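PDB 4BLP: packaging enzyme P4 from Pseudomonas phage phi13, which probably hydrolyses nucleoside triphosphates, as a RecA-like helicase motor of six subunits, to drive packaging of the viral RNA genome into the capsid. Local coordinates for residues 51-54 with 55-58; 60-63 with 64-67. All coordinates share one frame; numbering follows the deposited sequence.

Contact 1: 51-54 with 55-58; sequences KKSL and RDGG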
loop_
_atom_site.group_PDB
_atom_site.type_symbol
_atom_site.label_atom_id
_atom_site.label_comp_id
_atom_site.label_asym_id
_atom_site.label_seq_id
_atom_site.Cartn_x
_atom_site.Cartn_y
_atom_site.Cartn_z
ATOM N N LYS D 51 22.415 12.988 -20.056
ATOM C CA LYS D 51 22.721 13.063 -21.488
ATOM C C LYS D 51 23.289 11.747 -22.045
ATOM O O LYS D 51 23.293 11.563 -23.260
ATOM C CB LYS D 51 23.747 14.192 -21.749
ATOM C CG LYS D 51 23.207 15.377 -22.500
ATOM C CD LYS D 51 24.313 16.414 -22.687
ATOM C CE LYS D 51 24.358 16.900 -24.106
ATOM N NZ LYS D 51 25.334 18.007 -24.272
ATOM N N LYS D 52 23.798 10.854 -21.174
ATOM C CA LYS D 52 24.382 9.583 -21.609
ATOM C C LYS D 52 23.326 8.634 -22.189
ATOM O O LYS D 52 22.124 8.848 -22.003
ATOM C CB LYS D 52 25.133 8.905 -20.446
ATOM C CG LYS D 52 26.350 9.732 -20.026
ATOM C CD LYS D 52 27.185 9.008 -18.993
ATOM C CE LYS D 52 28.445 9.773 -18.664
ATOM N NZ LYS D 52 29.198 9.121 -17.560
ATOM N N SER D 53 23.781 7.620 -22.931
ATOM C CA SER D 53 22.893 6.640 -23.532
ATOM C C SER D 53 22.212 5.827 -22.440
ATOM O O SER D 53 22.691 5.812 -21.289
ATOM C CB SER D 53 23.678 5.691 -24.423
ATOM O OG SER D 53 24.578 4.913 -23.655
ATOM N N LEU D 54 21.169 5.092 -22.810
ATOM C CA LEU D 54 20.475 4.230 -21.819
ATOM C C LEU D 54 21.443 3.158 -21.283
ATOM O O LEU D 54 21.424 2.870 -20.083
ATOM C CB LEU D 54 19.253 3.582 -22.437
ATOM C CG LEU D 54 18.102 4.592 -22.687
ATOM C CD1 LEU D 54 17.099 4.040 -23.703
ATOM C CD2 LEU D 54 17.332 4.881 -21.381
ATOM N N ARG D 55 22.304 2.583 -22.149
ATOM C CA ARG D 55 23.254 1.571 -21.655
ATOM C C ARG D 55 24.277 2.156 -20.690
ATOM O O ARG D 55 24.826 1.426 -19.851
ATOM C CB ARG D 55 23.959 0.849 -22.812
ATOM C CG ARG D 55 24.887 1.690 -23.648
ATOM C CD ARG D 55 25.795 0.787 -24.492
ATOM N NE ARG D 55 26.487 -0.246 -23.710
ATOM C CZ ARG D 55 27.687 -0.095 -23.158
ATOM N NH1 ARG D 55 28.338 1.056 -23.269
ATOM N NH2 ARG D 55 28.246 -1.092 -22.486
ATOM N N ASP D 56 24.539 3.442 -20.802
ATOM C CA ASP D 56 25.525 4.102 -19.941
ATOM C C ASP D 56 24.886 4.838 -18.747
ATOM O O ASP D 56 25.530 5.682 -18.116
ATOM C CB ASP D 56 26.375 5.078 -20.759
ATOM C CG ASP D 56 27.319 4.430 -21.772
ATOM O OD1 ASP D 56 27.563 3.211 -21.673
ATOM O OD2 ASP D 56 27.789 5.138 -22.669
ATOM N N GLY D 57 23.655 4.490 -18.414
ATOM C CA GLY D 57 23.029 5.050 -17.213
ATOM C C GLY D 57 22.290 6.367 -17.379
ATOM O O GLY D 57 21.847 6.949 -16.394
ATOM N N GLY D 58 22.154 6.849 -18.619
ATOM C CA GLY D 58 21.421 8.092 -18.888
ATOM C C GLY D 58 20.054 7.890 -19.495
ATOM O O GLY D 58 19.479 6.787 -19.423
HETATM O O HOH W 1 26.680 7.515 -23.397
HETATM O O HOH W 2 26.647 4.201 -25.149
HETATM O O HOH W 3 19.912 4.249 -18.217
#
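S53 and D56 meet through both oxygens of the serine. S53 OG accepts the N-H of D56 at 3.2 Å, while S53 O takes the same hydrogen in a weak bond whose N-H...O angle is only 131°. The serine chi1 of 65° sets OG between its own backbone N and carbonyl carbon, turned toward the D56 amide and the R55 methylene CG. S53 O is shared, because G58 N also donates to it, at 2.9 Å. One residue further in on both sides, G57 N reaches L54 O at 3.2 Å. These nested 6→1 and 5→2 bonds define a Schellman motif, and G57 occupies its left-handed position with phi 88°, a backbone region favourable to glycine. G58 follows with a CA-H...O contact of 3.3 Å between its CA and K52 O. Further out, water 3 donates to both L54 O and G58 O, bridging the mouth of the loop. Water 1 links S53 N to D56 OD2, and water 2 joins that same carboxylate oxygen to S53 OG. The other carboxylate oxygen is held from the neighbouring residue, R55 NH1 lying 2.8 Å from D56 OD1 in a salt bridge; the bend in the arginine chain turns NH1 toward the D56 carboxylate. Beyond the loop, Q115 NE2 binds G57 O, and the L54 side chain packs on P113 and V118.

Contact 2: 60-63 with 64-67; sequences TALP and SEIL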
loop_
_atom_site.group_PDB
_atom_site.type_symbol
_atom_site.label_atom_id
_atom_site.label_comp_id
_atom_site.label_asym_id
_atom_site.label_seq_id
_atom_site.Cartn_x
_atom_site.Cartn_y
_atom_site.Cartn_z
ATOM N N THR D 60 19.252 9.270 -22.815
ATOM C CA THR D 60 19.255 9.501 -24.257
ATOM C C THR D 60 19.342 8.200 -25.028
ATOM O O THR D 60 20.403 7.606 -25.102
ATOM C CB THR D 60 20.410 10.438 -24.614
ATOM O OG1 THR D 60 20.312 11.576 -23.751
ATOM C CG2 THR D 60 20.381 10.891 -26.092
ATOM N N ALA D 61 18.254 7.793 -25.655
ATOM C CA ALA D 61 18.293 6.540 -26.418
ATOM C C ALA D 61 19.152 6.700 -27.663
ATOM O O ALA D 61 19.025 7.701 -28.402
ATOM C CB ALA D 61 16.893 6.120 -26.817
ATOM N N LEU D 62 20.094 5.765 -27.854
ATOM C CA LEU D 62 20.839 5.727 -29.099
ATOM C C LEU D 62 19.878 5.281 -30.183
ATOM O O LEU D 62 18.852 4.667 -29.856
ATOM C CB LEU D 62 21.996 4.695 -28.966
ATOM C CG LEU D 62 23.111 5.011 -27.984
ATOM C CD1 LEU D 62 23.944 3.722 -27.648
ATOM C CD2 LEU D 62 23.998 6.118 -28.515
ATOM N N PRO D 63 20.203 5.459 -31.490
ATOM C CA PRO D 63 19.301 4.942 -32.548
ATOM C C PRO D 63 19.096 3.423 -32.457
ATOM O O PRO D 63 18.056 2.924 -32.897
ATOM C CB PRO D 63 20.031 5.318 -33.849
ATOM C CG PRO D 63 20.882 6.513 -33.447
ATOM C CD PRO D 63 21.352 6.197 -32.059
ATOM N N SER D 64 20.055 2.691 -31.856
ATOM C CA SER D 64 19.946 1.233 -31.703
ATOM C C SER D 64 19.096 0.792 -30.487
ATOM O O SER D 64 18.763 -0.395 -30.381
ATOM C CB SER D 64 21.336 0.620 -31.554
ATOM O OG SER D 64 22.030 1.205 -30.459
ATOM N N GLU D 65 18.791 1.718 -29.554
ATOM C CA GLU D 65 18.096 1.330 -28.311
ATOM C C GLU D 65 16.591 1.518 -28.354
ATOM O O GLU D 65 16.113 2.557 -28.795
ATOM C CB GLU D 65 18.625 2.152 -27.126
ATOM C CG GLU D 65 20.071 1.831 -26.754
ATOM C CD GLU D 65 20.694 2.714 -25.684
ATOM O OE1 GLU D 65 20.401 3.935 -25.645
ATOM O OE2 GLU D 65 21.534 2.191 -24.912
ATOM N N ILE D 66 15.834 0.522 -27.886
ATOM C CA ILE D 66 14.381 0.650 -27.759
ATOM C C ILE D 66 14.058 0.512 -26.273
ATOM O O ILE D 66 14.272 -0.558 -25.708
ATOM C CB ILE D 66 13.566 -0.361 -28.587
ATOM C CG1 ILE D 66 13.929 -0.294 -30.092
ATOM C CG2 ILE D 66 12.032 -0.115 -28.375
ATOM C CD1 ILE D 66 13.418 -1.537 -30.867
ATOM N N LEU D 67 13.501 1.556 -25.678
ATOM C CA LEU D 67 13.072 1.515 -24.280
ATOM C C LEU D 67 11.630 1.012 -24.214
ATOM O O LEU D 67 10.775 1.474 -24.980
ATOM C CB LEU D 67 13.139 2.942 -23.687
ATOM C CG LEU D 67 12.649 3.113 -22.237
ATOM C CD1 LEU D 67 13.640 2.421 -21.239
ATOM C CD2 LEU D 67 12.517 4.621 -21.902
HETATM O O HOH W 4 16.128 5.029 -30.549
HETATM O O HOH W 5 15.434 2.593 -31.718
#
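E65 OE1 is gripped by two backbone amides, L62 N in this contact and L54 N from the preceding loop. The L62 bond is 2.9 Å from N to OE1 and nearly straight at the hydrogen (171°). It meets the oxygen on the anti side, with the donor 33° out of the carboxylate plane. The glutamate reaches back to the amide through an extended chain, with CD anti to CA (chi2 174°). On the way its carboxyl end passes L62 at a slant: L62 CD1 lies 3.9 Å from E65 CD, and L62 CG is 3.7 Å from E65 OE1, so the L62 side chain lies against the carboxylate. The backbone of the same pair is joined in the reverse sense. E65 N donates to L62 O at 3.0 Å, the bond that closes the turn. At the corner, S64 OG stands 3.8 Å from L62 CB, while its hydroxyl is hydrogen-bonded outside the segments, to D78 OD2. One backbone bond and one side-chain bond thus tie L62 to E65, three residues apart, in a type I beta turn with P63 and S64 at its corners, leading directly into the outer strand 65-70 of a three-stranded antiparallel sheet.

Contact 1 closes shortly before contact 2 opens, and their centres are about 9 Å apart. The two are joined directly: R55 N lies 2.9 Å from E65 OE2, a probable hydrogen bond, so the glutamate of contact 2 reaches into the loop of contact 1 with its second oxygen as well. A backbone pair, T60 N with K52 O at 3.0 Å, probably bonds too. Apolar atoms fill in beside these, S53 CB lying 3.7 Å from L62 CG and L54 CD1 3.8 Å from A61 CB. Both contacts lie where the chain passes from helix 47-51 into strand 65-70, and these bonds hold its two turns against each other. Neither contact includes residues of the probable P-loop, which follows strand 147-152.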